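Local coordinates for MlnD (Bacillus methylotrophicus, PDB 5IL5), which forms the dehydratase domain of a trans-AT polyketide synthase and probably removes water from carrier-bound beta-hydroxyacyl intermediates on the way to the antibiotic macrolactin, at residues C191-G196 against V225-G230; Q197-I202 against Y254-Q259. All coordinates share one frame; numbering follows the deposited sequence.

Overall arrangement
Leaving strand 188-194, the chain turns through Asn195 and Gly196 and returns at once along strand 197-202, so the first segments of both contacts form one hairpin, with Val192 O probably hydrogen-bonded to Leu199 N. Contact 1 closes the next loop, 28 residues long, by bringing the end of helix 215-229 back against this hairpin. Contact 2 closes a longer one of 51 residues when strand 254-258 pairs with strand 197-202. Because the segments alternate along the chain, the two closures cross rather than nest. Their centres lie about 8 Å apart, and together they tie the helix and three neighbouring strands of the C-terminal hotdog region to one another.

Contact 1 (C191-G196 against V225-G230); sequences CVSRNG and VIYLAG
Tyr227 leans out from the last turns of helix 215-229 toward Cys191 and Ser193 on strand 188-194. The axes of strand 191-194 and of helix residues 225-229 come no closer than 10.5 Å and make an angle of 37°, a gap that long side chains must bridge. From CB, with CG swung away from the backbone N (chi1 -167°), the tyrosine carries its ring across to the strand. One rim carbon does most of the touching: Tyr227 CE2 lies 3.8 Å from Ser193 CB, and Ser193 OG meets the ring at its edge, in plane. The thiol sits over the CE2-CZ side of the ring. Cys191 SG stands 4.2 Å from the centroid of the Tyr227 ring and only 17° from its normal, a sulfur-aromatic contact over one face, displaced toward the rim. At the tip, Tyr227 OH is hydrogen-bonded to Arg173 NH1 of helix 167-176, which fixes the far end of the side chain, while Phe170 of the same helix also packs against the ring.

Nearer the surface Leu228 takes over. Its isobutyl end bends toward the turn that follows the strand and sets both methyls against one side of the Gly196 carbonyl group, CD1 nearer the oxygen and CD2 nearer the carbon: Leu228 CD1 is 3.3 Å from Gly196 O, and Leu228 CD2 is 3.6 Å from Gly196 C. CD2 also reaches Ser193 OG at 4.1 Å, a loose van der Waals touch. That hydroxyl makes a weak hydrogen bond to Gln197 O, across the turn. Asn195 and Gly196 both have positive phi, as in a two-residue type I' beta-hairpin turn. Helix packing through side chains onto a curved antiparallel sheet is the hallmark of the hotdog fold; here the end of the helix meets a hairpin of the C-terminal hotdog region.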
loop_
_atom_site.group_PDB
_atom_site.type_symbol
_atom_site.label_atom_id
_atom_site.label_comp_id
_atom_site.label_asym_id
_atom_site.label_seq_id
_atom_site.Cartn_x
_atom_site.Cartn_y
_atom_site.Cartn_z
ATOM N N CYS A 191 -35.122 -21.518 -12.903
ATOM C CA CYS A 191 -35.800 -20.265 -12.583
ATOM C C CYS A 191 -37.302 -20.482 -12.431
ATOM O O CYS A 191 -37.913 -21.188 -13.239
ATOM C CB CYS A 191 -35.511 -19.239 -13.688
ATOM S SG CYS A 191 -36.466 -17.715 -13.667
ATOM N N VAL A 192 -37.889 -19.869 -11.402
ATOM C CA VAL A 192 -39.339 -19.814 -11.199
ATOM C C VAL A 192 -39.758 -18.355 -11.103
ATOM O O VAL A 192 -39.219 -17.606 -10.283
ATOM C CB VAL A 192 -39.784 -20.565 -9.929
ATOM C CG1 VAL A 192 -41.309 -20.510 -9.783
ATOM C CG2 VAL A 192 -39.334 -22.010 -9.964
ATOM N N SER A 193 -40.732 -17.959 -11.923
ATOM C CA SER A 193 -41.147 -16.564 -12.033
ATOM C C SER A 193 -42.662 -16.469 -11.951
ATOM O O SER A 193 -43.366 -17.111 -12.736
ATOM C CB SER A 193 -40.645 -15.959 -13.344
ATOM O OG SER A 193 -40.964 -14.584 -13.427
ATOM N N ARG A 194 -43.163 -15.664 -11.012
ATOM C CA ARG A 194 -44.595 -15.437 -10.878
ATOM C C ARG A 194 -44.873 -14.040 -10.341
ATOM O O ARG A 194 -44.280 -13.636 -9.337
ATOM C CB ARG A 194 -45.221 -16.444 -9.917
ATOM C CG ARG A 194 -44.566 -17.821 -9.866
ATOM C CD ARG A 194 -45.326 -18.708 -8.899
ATOM N NE ARG A 194 -45.578 -17.982 -7.656
ATOM C CZ ARG A 194 -46.252 -18.458 -6.617
ATOM N NH1 ARG A 194 -46.766 -19.679 -6.635
ATOM N NH2 ARG A 194 -46.406 -17.695 -5.546
ATOM N N ASN A 195 -45.794 -13.322 -10.988
ATOM C CA ASN A 195 -46.359 -12.092 -10.434
ATOM C C ASN A 195 -45.306 -11.005 -10.239
ATOM O O ASN A 195 -45.408 -10.189 -9.319
ATOM C CB ASN A 195 -47.075 -12.385 -9.109
ATOM C CG ASN A 195 -48.025 -11.281 -8.705
ATOM O OD1 ASN A 195 -48.842 -10.811 -9.510
ATOM N ND2 ASN A 195 -47.928 -10.857 -7.447
ATOM N N GLY A 196 -44.301 -10.977 -11.108
ATOM C CA GLY A 196 -43.214 -10.030 -10.953
ATOM C C GLY A 196 -42.288 -10.398 -9.819
ATOM O O GLY A 196 -41.684 -9.518 -9.195
ATOM N N VAL A 225 -32.779 -9.622 -11.718
ATOM C CA VAL A 225 -33.405 -8.332 -11.981
ATOM C C VAL A 225 -33.666 -8.154 -13.471
ATOM O O VAL A 225 -34.742 -7.695 -13.877
ATOM C CB VAL A 225 -32.527 -7.203 -11.417
ATOM C CG1 VAL A 225 -33.139 -5.841 -11.701
ATOM C CG2 VAL A 225 -32.327 -7.403 -9.920
ATOM N N ILE A 226 -32.692 -8.505 -14.312
ATOM C CA ILE A 226 -32.875 -8.355 -15.752
ATOM C C ILE A 226 -34.042 -9.205 -16.225
ATOM O O ILE A 226 -34.754 -8.847 -17.171
ATOM C CB ILE A 226 -31.591 -8.757 -16.496
ATOM C CG1 ILE A 226 -30.395 -7.910 -16.091
ATOM C CG2 ILE A 226 -31.787 -8.645 -18.003
ATOM C CD1 ILE A 226 -29.115 -8.590 -16.454
ATOM N N TYR A 227 -34.254 -10.348 -15.574
ATOM C CA TYR A 227 -35.325 -11.246 -15.979
ATOM C C TYR A 227 -36.689 -10.650 -15.656
ATOM O O TYR A 227 -37.610 -10.695 -16.479
ATOM C CB TYR A 227 -35.137 -12.604 -15.303
ATOM C CG TYR A 227 -36.010 -13.672 -15.896
ATOM C CD1 TYR A 227 -35.568 -14.438 -16.967
ATOM C CD2 TYR A 227 -37.286 -13.901 -15.406
ATOM C CE1 TYR A 227 -36.369 -15.406 -17.525
ATOM C CE2 TYR A 227 -38.093 -14.868 -15.957
ATOM C CZ TYR A 227 -37.632 -15.616 -17.015
ATOM O OH TYR A 227 -38.440 -16.583 -17.563
ATOM N N LEU A 228 -36.838 -10.092 -14.454
ATOM C CA LEU A 228 -38.068 -9.395 -14.100
ATOM C C LEU A 228 -38.243 -8.131 -14.923
ATOM O O LEU A 228 -39.331 -7.867 -15.443
ATOM C CB LEU A 228 -38.079 -9.037 -12.620
ATOM C CG LEU A 228 -38.302 -10.162 -11.610
ATOM C CD1 LEU A 228 -38.515 -9.517 -10.249
ATOM C CD2 LEU A 228 -39.443 -11.103 -11.982
ATOM N N ALA A 229 -37.174 -7.347 -15.073
ATOM C CA ALA A 229 -37.286 -6.065 -15.759
ATOM C C ALA A 229 -37.458 -6.250 -17.264
ATOM O O ALA A 229 -38.249 -5.538 -17.897
ATOM C CB ALA A 229 -36.047 -5.224 -15.452
ATOM N N GLY A 230 -36.744 -7.200 -17.851
ATOM C CA GLY A 230 -36.889 -7.467 -19.277
ATOM C C GLY A 230 -36.480 -6.274 -20.123
ATOM O O GLY A 230 -35.382 -5.730 -19.969
#

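Contact 2 (Q197-I202 against Y254-Q259); sequences QVLLKI and YVYAEQ
Val198 and Leu200 pair with Ala257 and Val255 to make the apolar centre of this antiparallel ladder, on the sheet face that wraps the helix of the C-terminal hotdog fold. Val198 CG1 rests 3.8 Å from Ala257 CB, and Leu200 and Val255 meet through their CB atoms. Helix 215-229 covers this side, with Ala224 packed on both Val198 and Leu200. Further along, Ile202 CD1 reaches Val255 CG2 as the two side chains cross at about a right angle.

The backbones are stitched by two reciprocal pairs of hydrogen bonds, Val198 with Ala257 and Leu200 with Val255. The straightest runs from Leu200 N to Val255 O (2.7 Å, 173° at the hydrogen), in the carbonyl plane. Between these hydrogen-bonded pairs sits the non-hydrogen-bonded pair Leu199 and Tyr256, whose side chains emerge on the other face. With CG anti to the backbone N (chi1 -175°), Leu199 turns its CD1 in between the two tyrosine stems, 3.7 Å from Tyr254 CB and 3.9 Å from Tyr256 CB, at the edge of the Tyr256 ring.

Outward, the face turns polar. The bent chain of Lys201 lays CD beside Tyr254 CE1, and its NZ donates a hydrogen bond to Ile202 O, from above the carbonyl plane rather than along a lone pair. At the opposite end Gln197 crosses Tyr256, their amide and ring planes strongly inclined, with Gln197 CD 3.4 Å from Tyr256 OH. Tyr256 OH donates to Glu258 OE1 at 2.7 Å, meeting that oxygen on its anti side, 32° out of the carboxylate plane.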
loop_
_atom_site.group_PDB
_atom_site.type_symbol
_atom_site.label_atom_id
_atom_site.label_comp_id
_atom_site.label_asym_id
_atom_site.label_seq_id
_atom_site.Cartn_x
_atom_site.Cartn_y
_atom_site.Cartn_z
ATOM N N GLN A 197 -42.172 -11.691 -9.537
ATOM C CA GLN A 197 -41.247 -12.228 -8.557
ATOM C C GLN A 197 -40.517 -13.394 -9.205
ATOM O O GLN A 197 -41.068 -14.071 -10.075
ATOM C CB GLN A 197 -41.996 -12.688 -7.298
ATOM C CG GLN A 197 -42.938 -11.637 -6.705
ATOM C CD GLN A 197 -43.806 -12.200 -5.590
ATOM O OE1 GLN A 197 -44.055 -13.409 -5.525
ATOM N NE2 GLN A 197 -44.264 -11.323 -4.699
ATOM N N VAL A 198 -39.264 -13.611 -8.811
ATOM C CA VAL A 198 -38.448 -14.663 -9.410
ATOM C C VAL A 198 -37.583 -15.285 -8.325
ATOM O O VAL A 198 -36.994 -14.568 -7.509
ATOM C CB VAL A 198 -37.574 -14.131 -10.568
ATOM C CG1 VAL A 198 -36.527 -13.151 -10.064
ATOM C CG2 VAL A 198 -36.920 -15.280 -11.326
ATOM N N LEU A 199 -37.527 -16.614 -8.298
ATOM C CA LEU A 199 -36.612 -17.349 -7.434
ATOM C C LEU A 199 -35.678 -18.160 -8.318
ATOM O O LEU A 199 -36.133 -19.038 -9.059
ATOM C CB LEU A 199 -37.369 -18.256 -6.461
ATOM C CG LEU A 199 -36.530 -19.008 -5.421
ATOM C CD1 LEU A 199 -35.804 -18.049 -4.481
ATOM C CD2 LEU A 199 -37.393 -19.973 -4.625
ATOM N N LEU A 200 -34.381 -17.875 -8.231
ATOM C CA LEU A 200 -33.372 -18.612 -8.976
ATOM C C LEU A 200 -32.701 -19.650 -8.091
ATOM O O LEU A 200 -32.387 -19.384 -6.928
ATOM C CB LEU A 200 -32.307 -17.675 -9.541
ATOM C CG LEU A 200 -32.771 -16.550 -10.462
ATOM C CD1 LEU A 200 -31.572 -15.781 -10.975
ATOM C CD2 LEU A 200 -33.576 -17.104 -11.620
ATOM N N LYS A 201 -32.492 -20.834 -8.654
ATOM C CA LYS A 201 -31.652 -21.850 -8.038
ATOM C C LYS A 201 -30.247 -21.688 -8.585
ATOM O O LYS A 201 -30.039 -21.765 -9.800
ATOM C CB LYS A 201 -32.164 -23.261 -8.323
ATOM C CG LYS A 201 -31.181 -24.345 -7.903
ATOM C CD LYS A 201 -31.032 -24.398 -6.401
ATOM C CE LYS A 201 -30.207 -25.596 -5.992
ATOM N NZ LYS A 201 -28.755 -25.304 -6.156
ATOM N N ILE A 202 -29.289 -21.453 -7.698
ATOM C CA ILE A 202 -27.929 -21.191 -8.126
ATOM C C ILE A 202 -27.004 -22.211 -7.492
ATOM O O ILE A 202 -27.315 -22.832 -6.471
ATOM C CB ILE A 202 -27.475 -19.760 -7.788
ATOM C CG1 ILE A 202 -27.546 -19.492 -6.280
ATOM C CG2 ILE A 202 -28.343 -18.773 -8.538
ATOM C CD1 ILE A 202 -26.615 -18.390 -5.821
ATOM N N TYR A 254 -30.115 -19.770 -3.320
ATOM C CA TYR A 254 -31.207 -19.150 -4.055
ATOM C C TYR A 254 -30.987 -17.652 -4.191
ATOM O O TYR A 254 -30.294 -17.027 -3.385
ATOM C CB TYR A 254 -32.555 -19.384 -3.369
ATOM C CG TYR A 254 -32.997 -20.822 -3.303
ATOM C CD1 TYR A 254 -33.636 -21.419 -4.382
ATOM C CD2 TYR A 254 -32.786 -21.580 -2.162
ATOM C CE1 TYR A 254 -34.048 -22.723 -4.324
ATOM C CE2 TYR A 254 -33.192 -22.890 -2.102
ATOM C CZ TYR A 254 -33.822 -23.457 -3.187
ATOM O OH TYR A 254 -34.232 -24.765 -3.126
ATOM N N VAL A 255 -31.615 -17.081 -5.218
ATOM C CA VAL A 255 -31.704 -15.638 -5.402
ATOM C C VAL A 255 -33.169 -15.273 -5.636
ATOM O O VAL A 255 -33.803 -15.793 -6.562
ATOM C CB VAL A 255 -30.817 -15.166 -6.569
ATOM C CG1 VAL A 255 -31.090 -13.707 -6.924
ATOM C CG2 VAL A 255 -29.334 -15.377 -6.238
ATOM N N TYR A 256 -33.703 -14.379 -4.805
ATOM C CA TYR A 256 -35.096 -13.942 -4.884
ATOM C C TYR A 256 -35.157 -12.443 -5.157
ATOM O O TYR A 256 -34.453 -11.667 -4.507
ATOM C CB TYR A 256 -35.840 -14.262 -3.584
ATOM C CG TYR A 256 -37.254 -13.730 -3.537
ATOM C CD1 TYR A 256 -38.286 -14.373 -4.211
ATOM C CD2 TYR A 256 -37.560 -12.584 -2.823
ATOM C CE1 TYR A 256 -39.577 -13.890 -4.169
ATOM C CE2 TYR A 256 -38.851 -12.088 -2.779
ATOM C CZ TYR A 256 -39.857 -12.747 -3.455
ATOM O OH TYR A 256 -41.147 -12.262 -3.420
ATOM N N ALA A 257 -36.010 -12.035 -6.101
ATOM C CA ALA A 257 -36.122 -10.632 -6.496
ATOM C C ALA A 257 -37.584 -10.249 -6.701
ATOM O O ALA A 257 -38.395 -11.081 -7.111
ATOM C CB ALA A 257 -35.317 -10.373 -7.780
ATOM N N GLU A 258 -37.920 -8.980 -6.430
ATOM C CA GLU A 258 -39.309 -8.549 -6.571
ATOM C C GLU A 258 -39.431 -7.043 -6.797
ATOM O O GLU A 258 -38.478 -6.278 -6.638
ATOM C CB GLU A 258 -40.137 -8.937 -5.341
ATOM C CG GLU A 258 -39.571 -8.453 -4.021
ATOM C CD GLU A 258 -40.557 -8.648 -2.887
ATOM O OE1 GLU A 258 -41.351 -9.618 -2.956
ATOM O OE2 GLU A 258 -40.548 -7.830 -1.936
ATOM N N GLN A 259 -40.655 -6.656 -7.174
ATOM C CA GLN A 259 -41.165 -5.288 -7.370
ATOM C C GLN A 259 -40.866 -4.796 -8.778
ATOM O O GLN A 259 -41.788 -4.480 -9.540
ATOM C CB GLN A 259 -40.619 -4.282 -6.350
ATOM C CG GLN A 259 -41.636 -3.952 -5.258
ATOM C CD GLN A 259 -41.294 -2.696 -4.490
ATOM O OE1 GLN A 259 -40.132 -2.241 -4.459
ATOM N NE2 GLN A 259 -42.316 -2.120 -3.852
#